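Methylocystis parvus OBBP MbnE (Methylocystis parvus OBBP, PDB 5ICQ) probably binds the copper-chelating peptide methanobactin in the periplasm, as a family 5 extracellular solute-binding protein associated with methanobactin transport. Local coordinates at residues H36-H41 / P122-V127; P44-P47 / F53-A56; Q97-R102 / F129-R134; Y111-Q116 / P244-A249; Y183-V188 / L195-M200. All blocks are in the same frame, centred on the assembly; numbering follows the deposited sequence.

Interaction 1: residues H36-H41 / P122-V127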
# COMPACT_ATOMS: atom_id res chain seq x y z
N HIS A 36 -17.08 -4.58 -20.34
CA HIS A 36 -16.30 -3.36 -20.50
C HIS A 36 -15.83 -2.80 -19.17
O HIS A 36 -15.45 -1.63 -19.08
CB HIS A 36 -17.10 -2.31 -21.27
CG HIS A 36 -17.31 -2.65 -22.71
ND1 HIS A 36 -18.33 -3.48 -23.14
CD2 HIS A 36 -16.60 -2.32 -23.81
CE1 HIS A 36 -18.25 -3.62 -24.45
NE2 HIS A 36 -17.21 -2.92 -24.88
N GLY A 37 -15.85 -3.62 -18.13
CA GLY A 37 -15.41 -3.25 -16.81
C GLY A 37 -15.23 -4.51 -16.00
O GLY A 37 -15.93 -5.50 -16.22
N LEU A 38 -14.30 -4.49 -15.06
CA LEU A 38 -14.01 -5.65 -14.23
C LEU A 38 -13.74 -5.14 -12.82
O LEU A 38 -12.72 -4.50 -12.59
CB LEU A 38 -12.82 -6.42 -14.77
CG LEU A 38 -12.38 -7.64 -13.95
CD1 LEU A 38 -13.54 -8.60 -13.81
CD2 LEU A 38 -11.19 -8.32 -14.62
N ALA A 39 -14.66 -5.42 -11.89
CA ALA A 39 -14.46 -5.12 -10.48
C ALA A 39 -14.01 -6.38 -9.76
O ALA A 39 -14.48 -7.48 -10.06
CB ALA A 39 -15.74 -4.59 -9.83
N MET A 40 -13.10 -6.22 -8.79
CA MET A 40 -12.66 -7.38 -8.02
C MET A 40 -13.84 -8.05 -7.33
O MET A 40 -13.96 -9.29 -7.35
CB MET A 40 -11.60 -6.97 -6.99
CG MET A 40 -11.10 -8.15 -6.14
SD MET A 40 -10.44 -9.50 -7.17
CE MET A 40 -10.58 -10.90 -6.06
N HIS A 41 -14.72 -7.25 -6.72
CA HIS A 41 -15.93 -7.73 -6.07
C HIS A 41 -17.12 -6.91 -6.55
O HIS A 41 -17.04 -5.69 -6.68
CB HIS A 41 -15.84 -7.63 -4.53
CG HIS A 41 -14.60 -8.26 -3.97
ND1 HIS A 41 -14.47 -9.62 -3.79
CD2 HIS A 41 -13.44 -7.71 -3.55
CE1 HIS A 41 -13.28 -9.88 -3.28
NE2 HIS A 41 -12.63 -8.74 -3.13
N PRO A 122 -18.27 -15.80 -14.62
CA PRO A 122 -18.39 -15.46 -13.19
C PRO A 122 -17.46 -16.25 -12.29
O PRO A 122 -17.00 -15.72 -11.27
CB PRO A 122 -19.87 -15.74 -12.89
CG PRO A 122 -20.55 -15.52 -14.21
CD PRO A 122 -19.59 -16.04 -15.24
N ALA A 123 -17.17 -17.51 -12.62
CA ALA A 123 -16.28 -18.32 -11.81
C ALA A 123 -14.81 -18.00 -12.04
O ALA A 123 -13.95 -18.52 -11.31
CB ALA A 123 -16.52 -19.81 -12.07
N ARG A 124 -14.49 -17.18 -13.04
CA ARG A 124 -13.13 -16.73 -13.32
C ARG A 124 -12.19 -17.91 -13.57
O ARG A 124 -11.09 -18.00 -13.03
CB ARG A 124 -12.62 -15.82 -12.19
CG ARG A 124 -13.48 -14.57 -12.06
CD ARG A 124 -12.89 -13.47 -11.17
NE ARG A 124 -13.78 -12.30 -11.21
CZ ARG A 124 -13.74 -11.27 -10.37
NH1 ARG A 124 -12.83 -11.22 -9.40
NH2 ARG A 124 -14.62 -10.29 -10.51
N THR A 125 -12.65 -18.83 -14.42
CA THR A 125 -11.81 -19.92 -14.90
C THR A 125 -11.10 -19.58 -16.21
O THR A 125 -10.17 -20.30 -16.59
CB THR A 125 -12.66 -21.19 -15.10
OG1 THR A 125 -13.72 -20.92 -16.02
CG2 THR A 125 -13.26 -21.65 -13.77
N ARG A 126 -11.53 -18.51 -16.90
CA ARG A 126 -11.03 -18.05 -18.19
C ARG A 126 -11.15 -16.54 -18.27
O ARG A 126 -12.14 -15.97 -17.82
CB ARG A 126 -11.85 -18.54 -19.37
CG ARG A 126 -11.23 -19.54 -20.24
CD ARG A 126 -11.10 -20.77 -19.44
NE ARG A 126 -10.60 -21.95 -20.11
CZ ARG A 126 -9.70 -22.79 -19.57
NH1 ARG A 126 -9.15 -22.46 -18.40
NH2 ARG A 126 -9.35 -23.85 -20.26
N VAL A 127 -10.23 -15.94 -19.02
CA VAL A 127 -10.41 -14.55 -19.44
C VAL A 127 -9.74 -14.35 -20.79
O VAL A 127 -8.59 -14.76 -20.99
CB VAL A 127 -9.87 -13.57 -18.38
CG1 VAL A 127 -8.39 -13.84 -18.06
CG2 VAL A 127 -10.09 -12.13 -18.83

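Interaction 2: residues P44-P47 / F53-A56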
# COMPACT_ATOMS: atom_id res chain seq x y z
N PRO A 44 -18.77 -3.23 -11.78
CA PRO A 44 -18.13 -1.93 -11.99
C PRO A 44 -19.15 -0.82 -11.78
O PRO A 44 -20.31 -0.95 -12.17
CB PRO A 44 -17.66 -1.99 -13.45
CG PRO A 44 -17.71 -3.45 -13.82
CD PRO A 44 -18.81 -4.04 -13.01
N GLN A 45 -18.73 0.27 -11.14
CA GLN A 45 -19.70 1.31 -10.82
C GLN A 45 -19.95 2.27 -11.98
O GLN A 45 -21.00 2.92 -11.99
CB GLN A 45 -19.25 2.07 -9.57
CG GLN A 45 -19.23 1.19 -8.30
CD GLN A 45 -20.54 0.43 -8.04
OE1 GLN A 45 -20.77 -0.66 -8.58
NE2 GLN A 45 -21.40 0.99 -7.20
N LEU A 46 -19.03 2.35 -12.98
CA LEU A 46 -19.30 3.23 -14.12
C LEU A 46 -20.10 2.50 -15.19
O LEU A 46 -19.83 1.33 -15.49
CB LEU A 46 -18.00 3.75 -14.74
CG LEU A 46 -17.04 4.49 -13.81
CD1 LEU A 46 -15.75 4.90 -14.54
CD2 LEU A 46 -17.71 5.69 -13.17
N PRO A 47 -21.07 3.18 -15.82
CA PRO A 47 -21.80 2.57 -16.93
C PRO A 47 -20.89 2.32 -18.12
O PRO A 47 -19.83 2.93 -18.27
CB PRO A 47 -22.87 3.62 -17.27
CG PRO A 47 -22.33 4.91 -16.76
CD PRO A 47 -21.50 4.56 -15.54
N PHE A 53 -13.36 9.21 -16.20
CA PHE A 53 -13.34 8.87 -14.78
C PHE A 53 -13.80 10.08 -13.96
O PHE A 53 -13.46 11.21 -14.30
CB PHE A 53 -11.93 8.46 -14.33
CG PHE A 53 -11.52 7.06 -14.75
CD1 PHE A 53 -12.42 6.21 -15.39
CD2 PHE A 53 -10.24 6.60 -14.47
CE1 PHE A 53 -12.04 4.92 -15.76
CE2 PHE A 53 -9.85 5.31 -14.83
CZ PHE A 53 -10.74 4.47 -15.46
N PRO A 54 -14.56 9.87 -12.88
CA PRO A 54 -15.19 11.02 -12.20
C PRO A 54 -14.21 11.96 -11.51
O PRO A 54 -14.58 13.10 -11.23
CB PRO A 54 -16.14 10.36 -11.19
CG PRO A 54 -15.64 8.98 -11.03
CD PRO A 54 -15.03 8.59 -12.35
N TYR A 55 -12.97 11.54 -11.25
CA TYR A 55 -11.96 12.42 -10.68
C TYR A 55 -11.04 13.04 -11.74
O TYR A 55 -10.00 13.60 -11.39
CB TYR A 55 -11.11 11.68 -9.63
CG TYR A 55 -10.41 10.44 -10.14
CD1 TYR A 55 -11.10 9.24 -10.28
CD2 TYR A 55 -9.05 10.45 -10.45
CE1 TYR A 55 -10.47 8.09 -10.74
CE2 TYR A 55 -8.41 9.30 -10.91
CZ TYR A 55 -9.13 8.14 -11.05
OH TYR A 55 -8.53 6.99 -11.50
N ALA A 56 -11.38 12.89 -13.01
CA ALA A 56 -10.70 13.63 -14.07
C ALA A 56 -11.61 14.77 -14.49
O ALA A 56 -12.83 14.68 -14.41
CB ALA A 56 -10.39 12.73 -15.27

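Interaction 3: residues Q97-R102 / F129-R134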
# COMPACT_ATOMS: atom_id res chain seq x y z
N GLN A 97 1.88 0.89 -20.29
CA GLN A 97 0.44 0.77 -20.08
C GLN A 97 0.03 -0.68 -19.90
O GLN A 97 0.60 -1.58 -20.51
CB GLN A 97 -0.34 1.32 -21.28
CG GLN A 97 -0.09 2.76 -21.58
CD GLN A 97 -1.03 3.22 -22.67
OE1 GLN A 97 -1.04 2.66 -23.77
NE2 GLN A 97 -1.85 4.21 -22.35
N GLY A 98 -1.01 -0.89 -19.10
CA GLY A 98 -1.62 -2.21 -18.99
C GLY A 98 -2.75 -2.42 -19.98
O GLY A 98 -3.15 -1.53 -20.74
N LEU A 99 -3.29 -3.64 -19.96
CA LEU A 99 -4.46 -3.94 -20.78
C LEU A 99 -5.67 -3.14 -20.35
O LEU A 99 -6.51 -2.76 -21.18
CB LEU A 99 -4.76 -5.43 -20.70
CG LEU A 99 -3.79 -6.33 -21.47
CD1 LEU A 99 -4.01 -7.80 -21.06
CD2 LEU A 99 -3.98 -6.13 -22.96
N MET A 100 -5.81 -2.88 -19.05
CA MET A 100 -6.95 -2.14 -18.53
C MET A 100 -6.44 -1.09 -17.55
O MET A 100 -5.35 -1.21 -16.98
CB MET A 100 -7.98 -3.07 -17.86
CG MET A 100 -8.58 -4.10 -18.85
SD MET A 100 -9.85 -5.15 -18.09
CE MET A 100 -11.24 -4.00 -18.09
N ALA A 101 -7.24 -0.04 -17.38
CA ALA A 101 -6.88 1.11 -16.56
C ALA A 101 -7.68 1.04 -15.26
O ALA A 101 -8.89 0.82 -15.29
CB ALA A 101 -7.18 2.42 -17.30
N ARG A 102 -7.02 1.26 -14.14
CA ARG A 102 -7.69 1.17 -12.84
C ARG A 102 -8.30 2.52 -12.48
O ARG A 102 -7.63 3.55 -12.53
CB ARG A 102 -6.68 0.74 -11.77
CG ARG A 102 -7.30 0.57 -10.40
CD ARG A 102 -6.31 -0.12 -9.46
NE ARG A 102 -6.92 -0.47 -8.18
CZ ARG A 102 -6.32 -1.21 -7.25
NH1 ARG A 102 -5.11 -1.71 -7.48
NH2 ARG A 102 -6.93 -1.49 -6.11
N PHE A 129 -8.87 -11.20 -23.52
CA PHE A 129 -8.80 -9.77 -23.76
C PHE A 129 -8.92 -9.50 -25.25
O PHE A 129 -8.19 -10.11 -26.05
CB PHE A 129 -7.50 -9.19 -23.22
CG PHE A 129 -7.36 -9.32 -21.74
CD1 PHE A 129 -7.88 -8.36 -20.89
CD2 PHE A 129 -6.70 -10.41 -21.18
CE1 PHE A 129 -7.76 -8.47 -19.50
CE2 PHE A 129 -6.57 -10.53 -19.80
CZ PHE A 129 -7.10 -9.56 -18.96
N HIS A 130 -9.83 -8.61 -25.63
CA HIS A 130 -9.95 -8.14 -27.01
C HIS A 130 -9.19 -6.83 -27.12
O HIS A 130 -9.59 -5.82 -26.54
CB HIS A 130 -11.42 -7.93 -27.39
CG HIS A 130 -12.20 -9.20 -27.55
ND1 HIS A 130 -12.49 -10.03 -26.49
CD2 HIS A 130 -12.77 -9.76 -28.64
CE1 HIS A 130 -13.20 -11.06 -26.92
NE2 HIS A 130 -13.38 -10.92 -28.22
N LEU A 131 -8.10 -6.84 -27.90
CA LEU A 131 -7.23 -5.67 -27.99
C LEU A 131 -7.83 -4.60 -28.89
O LEU A 131 -8.45 -4.90 -29.91
CB LEU A 131 -5.85 -6.07 -28.51
CG LEU A 131 -5.19 -7.24 -27.77
CD1 LEU A 131 -3.81 -7.52 -28.35
CD2 LEU A 131 -5.11 -6.93 -26.30
N ASP A 132 -7.60 -3.34 -28.53
CA ASP A 132 -8.08 -2.21 -29.32
C ASP A 132 -7.22 -2.07 -30.57
O ASP A 132 -6.00 -1.85 -30.44
CB ASP A 132 -8.03 -0.92 -28.51
CG ASP A 132 -8.84 0.22 -29.13
OD1 ASP A 132 -8.82 0.36 -30.38
OD2 ASP A 132 -9.50 0.96 -28.38
N PRO A 133 -7.78 -2.17 -31.78
CA PRO A 133 -6.95 -2.06 -32.99
C PRO A 133 -6.34 -0.68 -33.18
O PRO A 133 -5.43 -0.54 -34.02
CB PRO A 133 -7.94 -2.40 -34.12
CG PRO A 133 -9.28 -2.06 -33.57
CD PRO A 133 -9.21 -2.35 -32.09
N ARG A 134 -6.78 0.33 -32.43
CA ARG A 134 -6.15 1.65 -32.48
C ARG A 134 -4.82 1.70 -31.73
O ARG A 134 -4.05 2.64 -31.94
CB ARG A 134 -7.09 2.70 -31.89
CG ARG A 134 -8.44 2.84 -32.57
CD ARG A 134 -9.39 3.73 -31.74
NE ARG A 134 -10.03 2.99 -30.64
CZ ARG A 134 -10.94 3.50 -29.81
NH1 ARG A 134 -11.34 4.76 -29.95
NH2 ARG A 134 -11.45 2.75 -28.85

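Interaction 4: residues Y111-Q116 / P244-A249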
# COMPACT_ATOMS: atom_id res chain seq x y z
N TYR A 111 -11.03 -0.66 -16.18
CA TYR A 111 -11.78 -0.22 -17.34
C TYR A 111 -10.90 -0.29 -18.58
O TYR A 111 -9.68 -0.43 -18.46
CB TYR A 111 -12.32 1.20 -17.12
CG TYR A 111 -13.39 1.21 -16.05
CD1 TYR A 111 -14.70 0.83 -16.34
CD2 TYR A 111 -13.09 1.58 -14.73
CE1 TYR A 111 -15.69 0.82 -15.35
CE2 TYR A 111 -14.08 1.59 -13.73
CZ TYR A 111 -15.37 1.19 -14.05
OH TYR A 111 -16.37 1.17 -13.07
N PRO A 112 -11.49 -0.29 -19.78
CA PRO A 112 -10.69 -0.58 -20.99
C PRO A 112 -9.53 0.39 -21.19
O PRO A 112 -9.64 1.60 -20.94
CB PRO A 112 -11.71 -0.47 -22.13
CG PRO A 112 -13.04 -0.88 -21.47
CD PRO A 112 -12.94 -0.28 -20.08
N LEU A 113 -8.42 -0.17 -21.66
CA LEU A 113 -7.28 0.62 -22.11
C LEU A 113 -6.78 -0.05 -23.39
O LEU A 113 -7.48 -0.00 -24.41
CB LEU A 113 -6.19 0.71 -21.03
CG LEU A 113 -5.06 1.74 -21.27
CD1 LEU A 113 -5.60 3.09 -21.81
CD2 LEU A 113 -4.23 1.96 -20.01
N ILE A 114 -5.62 -0.71 -23.36
CA ILE A 114 -5.17 -1.42 -24.56
C ILE A 114 -6.17 -2.51 -24.95
O ILE A 114 -6.43 -2.74 -26.14
CB ILE A 114 -3.75 -1.99 -24.36
CG1 ILE A 114 -2.73 -0.85 -24.36
CG2 ILE A 114 -3.40 -3.00 -25.45
CD1 ILE A 114 -1.34 -1.27 -23.88
N ALA A 115 -6.76 -3.18 -23.96
CA ALA A 115 -7.89 -4.07 -24.24
C ALA A 115 -9.17 -3.26 -24.27
O ALA A 115 -9.51 -2.59 -23.28
CB ALA A 115 -7.99 -5.18 -23.18
N GLN A 116 -9.90 -3.31 -25.39
CA GLN A 116 -11.15 -2.57 -25.48
C GLN A 116 -12.31 -3.30 -24.80
O GLN A 116 -13.30 -2.65 -24.45
CB GLN A 116 -11.50 -2.26 -26.94
CG GLN A 116 -12.02 -3.41 -27.76
CD GLN A 116 -12.40 -2.97 -29.17
OE1 GLN A 116 -11.88 -1.99 -29.69
NE2 GLN A 116 -13.34 -3.69 -29.78
N PRO A 244 2.73 13.57 -29.20
CA PRO A 244 1.61 14.25 -29.86
C PRO A 244 0.64 13.29 -30.54
O PRO A 244 -0.48 13.69 -30.87
CB PRO A 244 2.30 15.16 -30.88
CG PRO A 244 3.66 14.58 -31.07
CD PRO A 244 4.04 13.92 -29.78
N ASN A 245 1.04 12.05 -30.77
CA ASN A 245 0.18 11.08 -31.46
C ASN A 245 -0.22 9.92 -30.56
O ASN A 245 -0.62 8.86 -31.07
CB ASN A 245 0.90 10.61 -32.72
CG ASN A 245 1.27 11.77 -33.61
OD1 ASN A 245 0.38 12.44 -34.13
ND2 ASN A 245 2.56 12.01 -33.80
N TYR A 246 -0.13 10.10 -29.25
CA TYR A 246 -0.54 9.07 -28.29
C TYR A 246 -1.85 8.41 -28.69
O TYR A 246 -2.87 9.08 -28.87
CB TYR A 246 -0.65 9.70 -26.89
CG TYR A 246 -1.37 8.80 -25.91
CD1 TYR A 246 -1.02 7.46 -25.80
CD2 TYR A 246 -2.40 9.30 -25.11
CE1 TYR A 246 -1.71 6.62 -24.93
CE2 TYR A 246 -3.06 8.47 -24.22
CZ TYR A 246 -2.72 7.14 -24.14
OH TYR A 246 -3.40 6.33 -23.27
N TRP A 247 -1.83 7.08 -28.86
CA TRP A 247 -2.97 6.38 -29.45
C TRP A 247 -4.25 6.55 -28.64
O TRP A 247 -5.35 6.56 -29.20
CB TRP A 247 -2.64 4.88 -29.61
CG TRP A 247 -2.77 4.14 -28.31
CD1 TRP A 247 -1.80 3.94 -27.38
CD2 TRP A 247 -3.96 3.53 -27.79
NE1 TRP A 247 -2.31 3.25 -26.30
CE2 TRP A 247 -3.63 2.98 -26.53
CE3 TRP A 247 -5.28 3.41 -28.26
CZ2 TRP A 247 -4.56 2.30 -25.74
CZ3 TRP A 247 -6.20 2.72 -27.47
CH2 TRP A 247 -5.84 2.18 -26.23
N GLY A 248 -4.13 6.66 -27.31
CA GLY A 248 -5.29 6.55 -26.45
C GLY A 248 -5.80 7.86 -25.88
O GLY A 248 -6.54 7.86 -24.89
N ALA A 249 -5.44 8.98 -26.52
CA ALA A 249 -5.72 10.28 -25.93
C ALA A 249 -7.22 10.51 -25.71
O ALA A 249 -7.60 11.25 -24.80
CB ALA A 249 -5.14 11.39 -26.81

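Interaction 5: residues Y183-V188 / L195-M200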
# COMPACT_ATOMS: atom_id res chain seq x y z
N TYR A 183 -6.47 -16.45 -21.79
CA TYR A 183 -5.81 -17.06 -20.65
C TYR A 183 -6.70 -18.17 -20.08
O TYR A 183 -7.86 -17.91 -19.71
CB TYR A 183 -5.50 -16.03 -19.55
CG TYR A 183 -4.43 -15.02 -19.90
CD1 TYR A 183 -3.09 -15.38 -19.89
CD2 TYR A 183 -4.76 -13.70 -20.18
CE1 TYR A 183 -2.10 -14.45 -20.18
CE2 TYR A 183 -3.77 -12.76 -20.47
CZ TYR A 183 -2.45 -13.15 -20.47
OH TYR A 183 -1.48 -12.22 -20.76
N ASP A 184 -6.16 -19.39 -20.01
CA ASP A 184 -6.77 -20.54 -19.36
C ASP A 184 -6.43 -20.56 -17.87
O ASP A 184 -5.27 -20.75 -17.50
CB ASP A 184 -6.28 -21.78 -20.10
CG ASP A 184 -6.59 -23.11 -19.39
OD1 ASP A 184 -6.81 -23.19 -18.19
OD2 ASP A 184 -6.66 -24.13 -20.11
N LEU A 185 -7.45 -20.39 -17.02
CA LEU A 185 -7.27 -20.45 -15.57
C LEU A 185 -8.02 -21.63 -14.94
O LEU A 185 -8.37 -21.56 -13.77
CB LEU A 185 -7.70 -19.14 -14.91
CG LEU A 185 -7.31 -17.82 -15.59
CD1 LEU A 185 -7.86 -16.62 -14.81
CD2 LEU A 185 -5.81 -17.74 -15.74
N THR A 186 -8.30 -22.71 -15.68
CA THR A 186 -9.02 -23.83 -15.07
C THR A 186 -8.24 -24.44 -13.92
O THR A 186 -7.04 -24.70 -14.04
CB THR A 186 -9.36 -24.92 -16.09
OG1 THR A 186 -8.24 -25.19 -16.94
CG2 THR A 186 -10.63 -24.61 -16.88
N GLY A 187 -8.94 -24.68 -12.81
CA GLY A 187 -8.36 -25.35 -11.67
C GLY A 187 -7.57 -24.48 -10.72
O GLY A 187 -7.04 -25.00 -9.73
N VAL A 188 -7.46 -23.17 -10.98
CA VAL A 188 -6.65 -22.33 -10.10
C VAL A 188 -7.46 -21.81 -8.91
O VAL A 188 -6.97 -21.81 -7.78
CB VAL A 188 -5.98 -21.18 -10.89
CG1 VAL A 188 -7.01 -20.21 -11.44
CG2 VAL A 188 -4.99 -20.43 -10.00
N LEU A 195 -7.64 -9.90 -12.78
CA LEU A 195 -7.33 -8.48 -12.65
C LEU A 195 -5.82 -8.24 -12.62
O LEU A 195 -5.34 -7.23 -13.14
CB LEU A 195 -7.97 -7.89 -11.39
CG LEU A 195 -9.49 -7.67 -11.39
CD1 LEU A 195 -10.25 -8.96 -11.12
CD2 LEU A 195 -9.87 -6.60 -10.40
N ILE A 196 -5.07 -9.16 -12.01
CA ILE A 196 -3.61 -9.09 -12.06
C ILE A 196 -3.12 -9.18 -13.50
O ILE A 196 -2.22 -8.43 -13.92
CB ILE A 196 -2.99 -10.19 -11.18
CG1 ILE A 196 -3.25 -9.89 -9.70
CG2 ILE A 196 -1.49 -10.32 -11.43
CD1 ILE A 196 -3.01 -11.08 -8.80
N LEU A 197 -3.69 -10.10 -14.29
CA LEU A 197 -3.32 -10.19 -15.70
C LEU A 197 -3.71 -8.92 -16.46
O LEU A 197 -2.99 -8.50 -17.38
CB LEU A 197 -3.99 -11.41 -16.35
CG LEU A 197 -3.54 -12.77 -15.80
CD1 LEU A 197 -4.44 -13.88 -16.33
CD2 LEU A 197 -2.09 -13.02 -16.17
N ALA A 198 -4.83 -8.31 -16.08
CA ALA A 198 -5.31 -7.12 -16.77
C ALA A 198 -4.44 -5.90 -16.53
O ALA A 198 -4.48 -4.96 -17.33
CB ALA A 198 -6.75 -6.83 -16.32
N ILE A 199 -3.66 -5.85 -15.44
CA ILE A 199 -2.82 -4.69 -15.20
C ILE A 199 -1.36 -4.95 -15.55
O ILE A 199 -0.51 -4.10 -15.28
CB ILE A 199 -2.96 -4.19 -13.75
CG1 ILE A 199 -2.59 -5.29 -12.75
CG2 ILE A 199 -4.38 -3.69 -13.50
CD1 ILE A 199 -2.64 -4.80 -11.26
N MET A 200 -1.05 -6.10 -16.15
CA MET A 200 0.31 -6.35 -16.63
C MET A 200 0.69 -5.28 -17.66
O MET A 200 -0.12 -4.95 -18.52
CB MET A 200 0.39 -7.74 -17.28
CG MET A 200 1.75 -8.08 -17.87
SD MET A 200 1.67 -9.45 -19.04
CE MET A 200 0.90 -8.62 -20.43
O HOH W 1 -1.62 -10.24 -19.08

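Interaction 1: residues H36-H41 / P122-V127
Arg124 carries this contact, turning the edge of its guanidinium to the carbonyls of Ala39 and Met40. It sits in the loop that leads into strand 126-131, where its backbone adopts a left-handed conformation. From there the chain runs extended from CG to NE and brings the planar end to the other segment. Arg124 NH2 donates to Ala39 O at 2.8 Å; the nitrogen lies in the carbonyl plane, though the bond is bent, with an N-H...O angle of 136°. Arg124 NH1 donates to Met40 O at 3.0 Å, tilted out of that carbonyl's plane, and NH2 adds a weak bond to the same oxygen. Arg124 NH1 also rests 3.7 Å from Met40 SD, which the bend at chi2 (56°) swings back toward the arginine, while Leu38 CD1 approaches Arg124 NH2 at 3.9 Å. With NH1 bonded to Arg191 O as well, the buried charge is met by three backbone carbonyls, which would probably ease its burial. After Arg124, Thr125 and Val127 pair through their backbones with Leu185 and Tyr183, at strand 180-184 and just beyond it. Strand 38-39 pairs antiparallel with strand 109-120, and helix 193-198 packs Leu195 against Leu38, Met40 and Arg124.

Interaction 2: residues P44-P47 / F53-A56
Leu46 and Phe53 form the closest backbone pair, their CA atoms 8.2 Å apart, and the second segment folds into a type I beta turn from Phe53 to Ala56, closed by Ala56 N donating to Phe53 O at 3.0 Å. Across that spacing the contact is purely apolar, and Leu46 supplies all of one side. Its CB points at the turn, and its two methyls divide the work. Leu46 CD1 comes to the ring of Phe53, 3.7 Å from CD1 and 3.9 Å from CE1, so it meets one flank of the ring at a slant. The CB of Phe53 points away from Leu46, yet with CG set anti to its carbonyl carbon (chi1 -77°) the ring swings round until that flank returns to the leucine, whose side chain it crosses at about a right angle. Pro54, the second residue of the turn, is met end-on: Leu46 CD2 and Pro54 CD come within 4.0 Å, from side chains that reach toward each other. Leu46 N is hydrogen-bonded to Tyr111 OH of strand 109-120, and the Tyr55 side chain to Gln104 N, just past strand 100-103. The arrangement is a local apolar contact within the long irregular link between strands 38-39 and 65-71, in which a leucine from one end of a short loop closes onto an aromatic and a proline at the start of a type I turn.

Interaction 3: residues Q97-R102 / F129-R134
Beside the antiparallel sheet of strands 100-103, 109-120 and 126-131, an apolar cluster joins Leu99 to Phe129 in a CH-pi contact. Leu99 CD1 stands over the Phe129 ring centre, 3.7 Å from the centroid and 10° off the normal, almost equally near all six carbons. Met100 has CG anti to its carbonyl carbon (chi1 -62°) and runs extended at chi2, which carries SD to the edge of the same ring, near its plane and 4.2 Å from Phe129 CE1. The second methyl of Leu99, CD2, touches Leu131 CD2 at 3.6 Å, so one leucine spans two residues that sit alternately along strand 126-131. Replacing Phe129 by alanine is likely to leave Leu99 CD1 without the ring it covers and Met100 SD without its edge neighbour. Where that strand ends, Asp132 makes an Asx turn, OD1 accepting from Arg134 N at 2.9 Å. Arg134 also grips the carboxylate side-on in a salt bridge: its NE meets the syn lone pair of Asp132 OD1, and NH2 goes to Asp132 OD2 at 2.7 Å. Strand 109-120 packs Ile118 on Met100 and Phe129. Ala198 of helix 193-198 touches the same two side chains, and Phe129 bonds through its backbone to Val181 of strand 180-184.

Interaction 4: residues Y111-Q116 / P244-A249
Trp247 turns its six-membered ring edge-on to Leu113: the peptide oxygen Leu113 O lies near the indole plane, 3.3 Å from Trp247 CH2, facing the C-H rim. Ile114 comes in at a slant, its CG1 3.9 Å from Trp247 CZ2, and the two side chains cross at about a right angle. The other flat group, the Tyr246 ring, has Gly248 N 3.3 Å above its plane and over its centre; its hydroxyl OH comes within 4.2 Å of Leu113 CD1. That same methyl sits 4.1 Å from Trp247 CZ2, so the one methyl touches both aromatic ends. Tyr246 to Ala249 form a type I beta turn with a weak closing bond, in the loop joining strand 237-242 to strand 262-268. The turn brings a loop of the mixed sheet against the non-strand residues Leu113 and Ile114 within strand 109-120, where the chain kinks at Leu113 (phi -138°, psi -109°) and presents Leu113 O to the indole. The tryptophan takes the crowded chi1 position (78°), CG between N and the carbonyl carbon, which swings the indole toward strand 109-120. With an alanine here, a gap is likely to open beside Ile114 and Leu113, and Gln97 OE1 would probably lose the indole N-H. Gln97 serves both aromatics, accepting from Trp247 NE1 and bonding through NE2 to Tyr246 OH, which is also bonded to Gln254 OE1.

Interaction 5: residues Y183-V188 / L195-M200
Tyr183 and Leu197 face each other with CA atoms 8.8 Å apart, the first near the end of strand 180-184, the second in the final turn of helix 193-198. Where the strand ends, Asp184 makes an Asx turn in which its OD1 takes both Thr186 N, nearly along the C-O axis, and Thr186 OG1 at 2.8 Å, on its syn side. Direct contact between the segments is through side chains. Leu197 CD1 lies over one face of the Tyr183 ring, 4.0 Å from the centroid and 21° off the normal, displaced toward the rim at CG, which it approaches to 3.7 Å: a CH-pi contact. The same methyl of Leu197 reaches Leu185 CD2 at 4.1 Å, the two leucines sliding past each other in opposite directions. This is a helix laid against one face of the antiparallel sheet, with Leu197 touching Tyr183 and, just past the strand, Leu185. Tyr183 sets CG anti to its carbonyl carbon (chi1 -69°), which carries the ring toward the helix end, where Tyr183 OH meets a water at 2.6 Å. That water donates to Leu197 O at 2.8 Å, tying the hydroxyl to the backbone at the helix end. Farther on, Met200 brings CE to 4.3 Å from Tyr183 OH. Helix 145-158 closes over this end, touching Tyr183 through Val148 and Met200 through Val148, Ser151 and Leu155, and Phe152 meets the tyrosine ring.

Interactions 1, 3, 4 and 5 are buried, while interaction 2 is only partly buried. Strand 109-120 links much of the set: it pairs with the strands of interactions 1 and 3 and itself carries interaction 4. Interactions 3 and 4, their centres about 7 Å apart, are joined by probable backbone bonds, Ala101 to Tyr111 and Asp132 to Ile114. Interactions 1 and 5, centres about 9 Å apart, share the pairing of 126-131 with 180-184, and helix 193-198, which carries half of interaction 5, also touches 1 and 3. Chemistry differs: interaction 1 is guanidinium on carbonyls, 3 and 5 set a leucine methyl on a ring face, 5 adding a water bridge, 4 sets an indole edge on a carbonyl, and 2 is methyl packing with an oblique ring contact.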